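Putative glycerophosphodiester phosphodiesterase (Galdieria sulphuraria, PDB 2O55) is of unassigned function but belongs to the glycerophosphodiester phosphodiesterase family, whose members fold as TIM barrels. Local coordinates at residues 43-48 with 116-121; 50-55 with 129-134; 144-149 with 164-169. All blocks are in the same frame, centred on the assembly; numbering follows the deposited sequence.

Contact 1 of 3, residues 43-48 with 116-121. With SO4 (sulfate ion), chain C.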
loop_
_atom_site.group_PDB
_atom_site.type_symbol
_atom_site.label_atom_id
_atom_site.label_comp_id
_atom_site.label_asym_id
_atom_site.label_seq_id
_atom_site.Cartn_x
_atom_site.Cartn_y
_atom_site.Cartn_z
ATOM N N ASP A 43 3.918 -2.818 -2.146
ATOM C CA ASP A 43 3.511 -4.210 -2.057
ATOM C C ASP A 43 4.626 -5.101 -1.512
ATOM O O ASP A 43 5.631 -5.308 -2.185
ATOM C CB ASP A 43 3.104 -4.684 -3.457
ATOM C CG ASP A 43 2.042 -3.774 -4.116
ATOM O OD1 ASP A 43 0.903 -3.685 -3.584
ATOM O OD2 ASP A 43 2.349 -3.167 -5.178
ATOM N N LEU A 44 4.448 -5.634 -0.303
ATOM C CA LEU A 44 5.469 -6.490 0.336
ATOM C C LEU A 44 5.318 -7.955 -0.016
ATOM O O LEU A 44 4.241 -8.527 0.176
ATOM C CB LEU A 44 5.410 -6.384 1.862
ATOM C CG LEU A 44 5.349 -5.020 2.530
ATOM C CD1 LEU A 44 5.451 -5.230 4.027
ATOM C CD2 LEU A 44 6.455 -4.102 2.021
ATOM N N ARG A 45 6.393 -8.562 -0.525
ATOM C CA ARG A 45 6.468 -10.020 -0.666
ATOM C C ARG A 45 7.828 -10.487 -0.167
ATOM O O ARG A 45 8.776 -9.692 -0.079
ATOM C CB ARG A 45 6.240 -10.490 -2.117
ATOM C CG ARG A 45 5.116 -9.780 -2.876
ATOM C CD ARG A 45 4.913 -10.314 -4.268
ATOM N NE ARG A 45 3.826 -11.278 -4.289
ATOM C CZ ARG A 45 2.622 -11.049 -4.809
ATOM N NH1 ARG A 45 2.346 -9.888 -5.384
ATOM N NH2 ARG A 45 1.687 -11.994 -4.764
ATOM N N VAL A 46 7.926 -11.775 0.148
ATOM C CA VAL A 46 9.165 -12.357 0.671
ATOM C C VAL A 46 9.831 -13.271 -0.351
ATOM O O VAL A 46 9.189 -14.182 -0.878
ATOM C CB VAL A 46 8.899 -13.141 1.975
ATOM C CG1 VAL A 46 10.090 -14.068 2.330
ATOM C CG2 VAL A 46 8.567 -12.179 3.115
ATOM N N CYS A 47 11.115 -13.023 -0.611
ATOM C CA CYS A 47 11.890 -13.798 -1.591
ATOM C C CYS A 47 12.591 -14.995 -0.974
ATOM O O CYS A 47 12.660 -15.115 0.243
ATOM C CB CYS A 47 12.924 -12.913 -2.261
ATOM S SG CYS A 47 14.232 -12.352 -1.137
ATOM N N LYS A 48 13.126 -15.865 -1.829
ATOM C CA LYS A 48 13.661 -17.166 -1.411
ATOM C C LYS A 48 14.562 -17.108 -0.169
ATOM O O LYS A 48 14.419 -17.946 0.726
ATOM C CB LYS A 48 14.384 -17.857 -2.582
ATOM C CG LYS A 48 14.766 -19.353 -2.382
ATOM C CD LYS A 48 13.546 -20.282 -2.140
ATOM C CE LYS A 48 13.857 -21.754 -2.461
ATOM N NZ LYS A 48 13.346 -22.177 -3.806
ATOM N N LYS A 116 1.133 -8.504 0.343
ATOM C CA LYS A 116 0.722 -9.272 -0.823
ATOM C C LYS A 116 1.118 -10.718 -0.592
ATOM O O LYS A 116 2.294 -11.091 -0.635
ATOM C CB LYS A 116 1.333 -8.710 -2.106
ATOM C CG LYS A 116 0.465 -7.685 -2.827
ATOM C CD LYS A 116 -0.456 -8.345 -3.832
ATOM C CE LYS A 116 -1.572 -7.397 -4.278
ATOM N NZ LYS A 116 -2.490 -8.061 -5.274
ATOM N N GLY A 117 0.093 -11.534 -0.383
ATOM C CA GLY A 117 0.184 -12.591 0.598
ATOM C C GLY A 117 -0.211 -13.963 0.178
ATOM O O GLY A 117 -1.384 -14.340 0.185
ATOM N N GLU A 118 0.796 -14.724 -0.192
ATOM C CA GLU A 118 0.656 -16.146 -0.157
ATOM C C GLU A 118 0.821 -16.455 1.334
ATOM O O GLU A 118 -0.103 -16.966 1.973
ATOM C CB GLU A 118 1.734 -16.812 -1.031
ATOM C CG GLU A 118 1.634 -16.523 -2.553
ATOM C CD GLU A 118 3.016 -16.377 -3.192
ATOM O OE1 GLU A 118 3.710 -15.395 -2.839
ATOM O OE2 GLU A 118 3.415 -17.235 -4.030
ATOM N N GLU A 119 1.963 -16.040 1.889
ATOM C CA GLU A 119 2.441 -16.536 3.183
ATOM C C GLU A 119 2.632 -15.500 4.312
ATOM O O GLU A 119 3.398 -15.709 5.265
ATOM C CB GLU A 119 3.728 -17.337 2.972
ATOM C CG GLU A 119 4.937 -16.491 2.594
ATOM C CD GLU A 119 6.227 -17.165 3.026
ATOM O OE1 GLU A 119 6.902 -16.620 3.936
ATOM O OE2 GLU A 119 6.543 -18.262 2.482
ATOM N N TRP A 120 1.937 -14.379 4.200
ATOM C CA TRP A 120 1.747 -13.517 5.351
ATOM C C TRP A 120 0.755 -14.185 6.278
ATOM O O TRP A 120 0.713 -13.902 7.466
ATOM C CB TRP A 120 1.242 -12.151 4.919
ATOM C CG TRP A 120 2.201 -11.509 4.003
ATOM C CD1 TRP A 120 2.095 -11.422 2.653
ATOM C CD2 TRP A 120 3.444 -10.901 4.350
ATOM N NE1 TRP A 120 3.182 -10.774 2.132
ATOM C CE2 TRP A 120 4.036 -10.450 3.147
ATOM C CE3 TRP A 120 4.113 -10.684 5.562
ATOM C CZ2 TRP A 120 5.261 -9.800 3.105
ATOM C CZ3 TRP A 120 5.345 -10.023 5.528
ATOM C CH2 TRP A 120 5.904 -9.590 4.293
ATOM N N LYS A 121 -0.028 -15.096 5.713
ATOM C CA LYS A 121 -1.078 -15.764 6.441
ATOM C C LYS A 121 -0.445 -16.856 7.279
ATOM O O LYS A 121 -0.999 -17.238 8.309
ATOM C CB LYS A 121 -2.072 -16.367 5.457
ATOM C CG LYS A 121 -3.524 -15.904 5.630
ATOM C CD LYS A 121 -4.384 -16.540 4.482
ATOM C CE LYS A 121 -5.823 -16.033 4.559
ATOM N NZ LYS A 121 -6.519 -16.624 5.831
HETATM S S SO4 C . -3.259 -10.587 -2.135
HETATM O O1 SO4 C . -4.460 -11.386 -2.344
HETATM O O2 SO4 C . -2.605 -10.371 -3.424
HETATM O O3 SO4 C . -3.615 -9.299 -1.528
HETATM O O4 SO4 C . -2.353 -11.303 -1.246
#
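Trp120 meets Leu44 and Val46 because its CG stands opposite the carbonyl carbon and beside the backbone N (chi1 -59°), which carries the six-membered part of the indole to the strand; Arg45 needs a bend at chi3 (97°) to bring its guanidinium to Lys116. The polar centre of the contact is Leu44 O, which accepts two bonds, both weak. Lys116 N approaches Leu44 O to 3.1 Å, and Trp120 NE1 lies 3.2 Å from the same oxygen, with an N-H...O angle of 128°. The indole N-H is divided, since Trp120 NE1 also makes a weak bond of 2.9 Å to Lys116 O; both bonds are bent, consistent with an N-H directed between the two carbonyls. Both oxygens lie at the ring edge, which would help to hold the indole in its orientation. Carbon contacts continue from there: Leu44 CB rests 3.6 Å from Trp120 CZ2, and Val46 CG2 comes obliquely to within 3.9 Å of Trp120 CH2. Lys116 CB lies over one face of the Arg45 guanidinium, displaced toward its rim, 3.6 Å from Arg45 NH1. At the guanidinium edge, Glu118 OE1 is 4.4 Å from Arg45 NE, too far for a salt bridge. The Lys116 chain runs alongside Asp43, whose OD2 is bonded to Asn24, and then leads away from the strand. Lys116 NZ donates a hydrogen bond of 3.0 Å to O2 of a sulfate, probably from the crystallisation liquor, which Gly117 N and His150 also bind. At residues 43-45, strand 39-46 bonds to strands 52-54 and 110-115, and the loop leaving strand 110-115 brings residues 116-121 back to it, with Leu44 and Trp120 both packing on Ile52 and on Leu131 of helix 127-136.

Contact 2 of 3, residues 50-55 with 129-134; sequences GEIVLF and QRLLLL
This is a helix-on-strand contact at the periphery of a TIM barrel: Ile52 of the short strand 52-54 packs on Arg130 and Leu131 of helix 127-136, while Gly50 meets the Arg130 side chain. The barrel strands run parallel, whereas strand 52-54 pairs antiparallel with strand 39-46, and the helix follows strand 110-115 in the chain. The evidence for a small interface is the 225 Å² buried by both sides together and a closest CA separation of 7.2 Å, between Ile52 CA and Leu131 CA. Ile52 carries most of the apolar contact. Its CG1 lies opposite the carbonyl carbon, beside the backbone N (chi1 -68°), and CD1 at the end of that branch reaches the helix surface. Ile52 CD1 sits 3.6 Å from Leu131 CA and 3.8 Å from Leu131 CB, so a single methyl group touches both the helix backbone and a side chain. The same CD1 of Ile52 is 4.0 Å from Arg130 CG, which places it beside the aliphatic part of the arginine. Leu95 of helix 95-104 touches both Ile52 and Leu131 and extends this apolar patch. Arg130 starts out extended, with CG opposite its backbone N, and then bends at chi3 (-50°), bringing CD and the guanidinium alongside the turn before the strand. There Arg130 CD packs 3.2 Å from Gly50 O. Gly50 occupies that turn with a positive phi of 113°, a conformation that glycine adopts readily. At the polar end Arg130 NH1 has a long, weak ion pair with Asp127, and it also lies 3.4 Å from Gly50 O, which stands obliquely to the guanidinium.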
loop_
_atom_site.group_PDB
_atom_site.type_symbol
_atom_site.label_atom_id
_atom_site.label_comp_id
_atom_site.label_asym_id
_atom_site.label_seq_id
_atom_site.Cartn_x
_atom_site.Cartn_y
_atom_site.Cartn_z
ATOM N N GLY A 50 14.794 -15.057 2.360
ATOM C CA GLY A 50 14.239 -14.484 3.589
ATOM C C GLY A 50 13.744 -13.040 3.569
ATOM O O GLY A 50 12.788 -12.700 4.270
ATOM N N GLU A 51 14.387 -12.183 2.783
ATOM C CA GLU A 51 14.172 -10.751 2.920
ATOM C C GLU A 51 12.918 -10.250 2.219
ATOM O O GLU A 51 12.398 -10.883 1.289
ATOM C CB GLU A 51 15.426 -9.941 2.546
ATOM C CG GLU A 51 16.176 -10.412 1.322
ATOM C CD GLU A 51 17.046 -11.673 1.553
ATOM O OE1 GLU A 51 18.123 -11.581 2.183
ATOM O OE2 GLU A 51 16.665 -12.760 1.071
ATOM N N ILE A 52 12.428 -9.112 2.715
ATOM C CA ILE A 52 11.185 -8.486 2.248
ATOM C C ILE A 52 11.445 -7.536 1.079
ATOM O O ILE A 52 12.182 -6.554 1.184
ATOM C CB ILE A 52 10.418 -7.802 3.413
ATOM C CG1 ILE A 52 9.888 -8.865 4.382
ATOM C CG2 ILE A 52 9.239 -7.017 2.893
ATOM C CD1 ILE A 52 10.033 -8.529 5.826
ATOM N N VAL A 53 10.813 -7.852 -0.040
ATOM C CA VAL A 53 11.045 -7.176 -1.301
ATOM C C VAL A 53 9.782 -6.389 -1.717
ATOM O O VAL A 53 8.701 -6.626 -1.170
ATOM C CB VAL A 53 11.477 -8.261 -2.311
ATOM C CG1 VAL A 53 10.824 -8.105 -3.677
ATOM C CG2 VAL A 53 12.988 -8.333 -2.383
ATOM N N LEU A 54 9.900 -5.454 -2.658
ATOM C CA LEU A 54 8.745 -4.643 -3.075
ATOM C C LEU A 54 8.380 -4.955 -4.516
ATOM O O LEU A 54 9.166 -4.642 -5.441
ATOM C CB LEU A 54 9.056 -3.150 -2.939
ATOM C CG LEU A 54 9.641 -2.632 -1.621
ATOM C CD1 LEU A 54 10.088 -1.199 -1.743
ATOM C CD2 LEU A 54 8.639 -2.745 -0.500
ATOM N N PHE A 55 7.209 -5.578 -4.703
ATOM C CA PHE A 55 6.749 -6.068 -6.029
ATOM C C PHE A 55 5.309 -6.620 -6.048
ATOM O O PHE A 55 4.978 -7.557 -5.313
ATOM C CB PHE A 55 7.713 -7.144 -6.557
ATOM C CG PHE A 55 7.421 -7.601 -7.959
ATOM C CD1 PHE A 55 6.648 -8.738 -8.190
ATOM C CD2 PHE A 55 7.939 -6.916 -9.050
ATOM C CE1 PHE A 55 6.378 -9.186 -9.486
ATOM C CE2 PHE A 55 7.669 -7.355 -10.352
ATOM C CZ PHE A 55 6.879 -8.494 -10.565
ATOM N N GLN A 129 8.014 -10.996 12.285
ATOM C CA GLN A 129 9.092 -10.464 13.094
ATOM C C GLN A 129 10.180 -9.843 12.256
ATOM O O GLN A 129 10.764 -8.847 12.653
ATOM C CB GLN A 129 9.702 -11.548 13.944
ATOM C CG GLN A 129 9.243 -11.469 15.370
ATOM C CD GLN A 129 9.452 -12.786 16.094
ATOM O OE1 GLN A 129 9.077 -13.861 15.587
ATOM N NE2 GLN A 129 10.061 -12.719 17.280
ATOM N N ARG A 130 10.462 -10.446 11.102
ATOM C CA ARG A 130 11.470 -9.922 10.190
ATOM C C ARG A 130 11.030 -8.540 9.780
ATOM O O ARG A 130 11.832 -7.600 9.762
ATOM C CB ARG A 130 11.636 -10.819 8.954
ATOM C CG ARG A 130 12.786 -10.392 8.016
ATOM C CD ARG A 130 13.321 -11.554 7.165
ATOM N NE ARG A 130 13.618 -12.734 7.983
ATOM C CZ ARG A 130 12.887 -13.851 8.010
ATOM N NH1 ARG A 130 11.814 -13.961 7.233
ATOM N NH2 ARG A 130 13.235 -14.857 8.815
ATOM N N LEU A 131 9.737 -8.422 9.485
ATOM C CA LEU A 131 9.178 -7.161 9.083
ATOM C C LEU A 131 9.293 -6.140 10.205
ATOM O O LEU A 131 9.794 -5.028 9.992
ATOM C CB LEU A 131 7.720 -7.331 8.653
ATOM C CG LEU A 131 6.943 -6.091 8.173
ATOM C CD1 LEU A 131 7.737 -5.311 7.153
ATOM C CD2 LEU A 131 5.586 -6.461 7.613
ATOM N N LEU A 132 8.842 -6.518 11.396
ATOM C CA LEU A 132 8.688 -5.556 12.468
ATOM C C LEU A 132 10.026 -5.014 12.904
ATOM O O LEU A 132 10.175 -3.790 13.030
ATOM C CB LEU A 132 7.924 -6.161 13.648
ATOM C CG LEU A 132 6.432 -6.414 13.408
ATOM C CD1 LEU A 132 5.782 -7.069 14.625
ATOM C CD2 LEU A 132 5.744 -5.112 13.052
ATOM N N LEU A 133 10.985 -5.924 13.101
ATOM C CA LEU A 133 12.340 -5.589 13.528
ATOM C C LEU A 133 13.020 -4.690 12.538
ATOM O O LEU A 133 13.792 -3.811 12.935
ATOM C CB LEU A 133 13.188 -6.834 13.694
ATOM C CG LEU A 133 12.935 -7.748 14.891
ATOM C CD1 LEU A 133 14.261 -7.918 15.666
ATOM C CD2 LEU A 133 11.808 -7.247 15.823
ATOM N N LEU A 134 12.733 -4.931 11.251
ATOM C CA LEU A 134 13.204 -4.077 10.160
ATOM C C LEU A 134 12.634 -2.681 10.328
ATOM O O LEU A 134 13.392 -1.708 10.405
ATOM C CB LEU A 134 12.845 -4.643 8.794
ATOM C CG LEU A 134 13.421 -3.914 7.561
ATOM C CD1 LEU A 134 14.865 -3.408 7.758
ATOM C CD2 LEU A 134 13.339 -4.778 6.287
#

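Contact 3 of 3, residues 144-149 with 164-169; sequences VDYCSF and VKITYL
Asp145 OD2 accepts a hydrogen bond of 2.8 Å from Thr167 OG1, and the hydroxyl meets it from above the carboxylate, 47° out of its plane. The other oxygen, Asp145 OD1, forms a long salt bridge of 3.6 Å with Lys165 NZ. One carboxylate therefore spans two residues of the neighbouring strand, crossing both side chains at about a right angle; Asp145 CG is placed opposite its backbone N (chi1 -161°), and the end of the side chain comes nearer that strand. Backbone bonds set the register beneath it. Tyr146 N donates to Lys165 O at 2.8 Å, nearly straight, and Thr167 N returns a bond of 2.9 Å to Tyr146 O. Further along, Leu169 N is 3.0 Å from Ser148 O. These are parallel neighbours, with axes inclined by 29°, and they are the two strands of a beta-alpha-beta unit whose helix 151-160 joins strand 144-148 to strand 165-169 within the TIM barrel. Side chains alternate accordingly. Asp145, Cys147 and Thr167 lie on one face of the sheet, whereas Tyr146 and Ile166 lie on the other, where Leu154 and Leu157 of helix 151-160 and Leu131, Leu132 and Val135 of helix 127-136 pack on them. On that helix-covered face the Tyr146 ring crosses the Val164 side chain, and Tyr146 CE1 comes within 3.5 Å of Val164 CB. Cys147 SG meets a methyl group instead, lying 3.8 Å from Leu169 CD1. Next to Ser148, the Phe149 side chain starts away from the neighbouring strand, but its ring comes back to Leu169, making a CH-pi contact in which Leu169 CB stands over the ring face, 4.1 Å from the Phe149 ring centroid.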
loop_
_atom_site.group_PDB
_atom_site.type_symbol
_atom_site.label_atom_id
_atom_site.label_comp_id
_atom_site.label_asym_id
_atom_site.label_seq_id
_atom_site.Cartn_x
_atom_site.Cartn_y
_atom_site.Cartn_z
ATOM N N VAL A 144 4.332 4.074 9.436
ATOM C CA VAL A 144 4.062 2.860 8.677
ATOM C C VAL A 144 2.714 2.286 9.087
ATOM O O VAL A 144 2.440 2.096 10.284
ATOM C CB VAL A 144 5.223 1.828 8.833
ATOM C CG1 VAL A 144 4.715 0.436 8.884
ATOM C CG2 VAL A 144 6.215 1.967 7.697
ATOM N N ASP A 145 1.892 2.011 8.076
ATOM C CA ASP A 145 0.577 1.433 8.244
ATOM C C ASP A 145 0.481 0.182 7.373
ATOM O O ASP A 145 0.694 0.248 6.158
ATOM C CB ASP A 145 -0.454 2.450 7.793
ATOM C CG ASP A 145 -1.826 2.160 8.333
ATOM O OD1 ASP A 145 -2.414 3.087 8.949
ATOM O OD2 ASP A 145 -2.315 1.015 8.159
ATOM N N TYR A 146 0.173 -0.961 7.987
ATOM C CA TYR A 146 0.144 -2.245 7.265
ATOM C C TYR A 146 -1.278 -2.576 6.872
ATOM O O TYR A 146 -2.218 -2.397 7.671
ATOM C CB TYR A 146 0.683 -3.397 8.110
ATOM C CG TYR A 146 1.919 -3.085 8.913
ATOM C CD1 TYR A 146 1.804 -2.555 10.188
ATOM C CD2 TYR A 146 3.210 -3.345 8.409
ATOM C CE1 TYR A 146 2.927 -2.265 10.947
ATOM C CE2 TYR A 146 4.362 -3.062 9.164
ATOM C CZ TYR A 146 4.202 -2.523 10.442
ATOM O OH TYR A 146 5.270 -2.207 11.247
ATOM N N CYS A 147 -1.453 -3.066 5.646
ATOM C CA CYS A 147 -2.783 -3.435 5.188
ATOM C C CYS A 147 -2.796 -4.716 4.359
ATOM O O CYS A 147 -1.739 -5.186 3.904
ATOM C CB CYS A 147 -3.396 -2.295 4.406
ATOM S SG CYS A 147 -2.440 -2.001 2.987
ATOM N N SER A 148 -4.000 -5.273 4.184
ATOM C CA SER A 148 -4.191 -6.527 3.482
ATOM C C SER A 148 -5.657 -6.748 3.167
ATOM O O SER A 148 -6.539 -6.197 3.841
ATOM C CB SER A 148 -3.674 -7.674 4.336
ATOM O OG SER A 148 -3.838 -8.908 3.673
ATOM N N PHE A 149 -5.909 -7.539 2.125
ATOM C CA PHE A 149 -7.233 -8.093 1.878
ATOM C C PHE A 149 -7.515 -9.226 2.820
ATOM O O PHE A 149 -8.665 -9.454 3.182
ATOM C CB PHE A 149 -7.366 -8.570 0.449
ATOM C CG PHE A 149 -7.469 -7.464 -0.505
ATOM C CD1 PHE A 149 -6.442 -7.200 -1.392
ATOM C CD2 PHE A 149 -8.567 -6.610 -0.472
ATOM C CE1 PHE A 149 -6.532 -6.136 -2.278
ATOM C CE2 PHE A 149 -8.653 -5.540 -1.352
ATOM C CZ PHE A 149 -7.634 -5.313 -2.260
ATOM N N VAL A 164 1.225 -1.600 16.343
ATOM C CA VAL A 164 1.309 -1.406 14.908
ATOM C C VAL A 164 -0.001 -0.813 14.429
ATOM O O VAL A 164 -1.070 -1.149 14.955
ATOM C CB VAL A 164 1.613 -2.692 14.126
ATOM C CG1 VAL A 164 2.962 -3.226 14.505
ATOM C CG2 VAL A 164 0.525 -3.735 14.325
ATOM N N LYS A 165 0.101 0.089 13.457
ATOM C CA LYS A 165 -1.065 0.615 12.760
ATOM C C LYS A 165 -1.451 -0.244 11.538
ATOM O O LYS A 165 -0.617 -0.576 10.697
ATOM C CB LYS A 165 -0.850 2.076 12.376
ATOM C CG LYS A 165 -0.636 2.990 13.574
ATOM C CD LYS A 165 -1.551 4.228 13.529
ATOM C CE LYS A 165 -1.873 4.732 12.065
ATOM N NZ LYS A 165 -0.728 5.297 11.240
ATOM N N ILE A 166 -2.731 -0.601 11.465
ATOM C CA ILE A 166 -3.244 -1.455 10.396
ATOM C C ILE A 166 -4.545 -0.936 9.774
ATOM O O ILE A 166 -5.430 -0.395 10.459
ATOM C CB ILE A 166 -3.408 -2.913 10.858
ATOM C CG1 ILE A 166 -4.600 -3.068 11.791
ATOM C CG2 ILE A 166 -2.135 -3.392 11.554
ATOM C CD1 ILE A 166 -5.034 -4.486 11.959
ATOM N N THR A 167 -4.632 -1.100 8.459
ATOM C CA THR A 167 -5.817 -0.733 7.708
ATOM C C THR A 167 -6.373 -2.003 7.098
ATOM O O THR A 167 -5.652 -2.745 6.429
ATOM C CB THR A 167 -5.468 0.263 6.599
ATOM O OG1 THR A 167 -4.871 1.417 7.184
ATOM C CG2 THR A 167 -6.708 0.689 5.790
ATOM N N TYR A 168 -7.653 -2.258 7.335
ATOM C CA TYR A 168 -8.310 -3.395 6.724
ATOM C C TYR A 168 -8.690 -2.990 5.306
ATOM O O TYR A 168 -9.267 -1.900 5.100
ATOM C CB TYR A 168 -9.554 -3.752 7.525
ATOM C CG TYR A 168 -9.374 -4.791 8.621
ATOM C CD1 TYR A 168 -8.137 -5.001 9.233
ATOM C CD2 TYR A 168 -10.475 -5.537 9.075
ATOM C CE1 TYR A 168 -7.986 -5.955 10.251
ATOM C CE2 TYR A 168 -10.338 -6.488 10.104
ATOM C CZ TYR A 168 -9.076 -6.703 10.683
ATOM O OH TYR A 168 -8.926 -7.667 11.669
ATOM N N LEU A 169 -8.348 -3.849 4.336
ATOM C CA LEU A 169 -8.688 -3.644 2.928
ATOM C C LEU A 169 -9.927 -4.448 2.537
ATOM O O LEU A 169 -9.955 -5.659 2.742
ATOM C CB LEU A 169 -7.531 -4.090 2.044
ATOM C CG LEU A 169 -6.455 -3.108 1.596
ATOM C CD1 LEU A 169 -5.243 -3.881 1.142
ATOM C CD2 LEU A 169 -6.949 -2.250 0.465
#

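From the N terminus, residues 43-48 open contact 1 and residues 50-55 open contact 2 directly after it. Contact 1 closes first, at 116-121, and contact 2 closes at 129-134, so the two loops cross. They also touch: Arg45 O and Val53 N, 2.7 Å apart, probably form a hydrogen bond between the antiparallel strands 39-46 and 52-54. Contact 3 follows in series and closes a short loop, its 14 intervening residues holding helix 151-160. Helix 127-136 ties contact 2 to contact 3, with Leu132 packing on Val164. Contacts 1 and 3 do not touch, but both reach the same sheet.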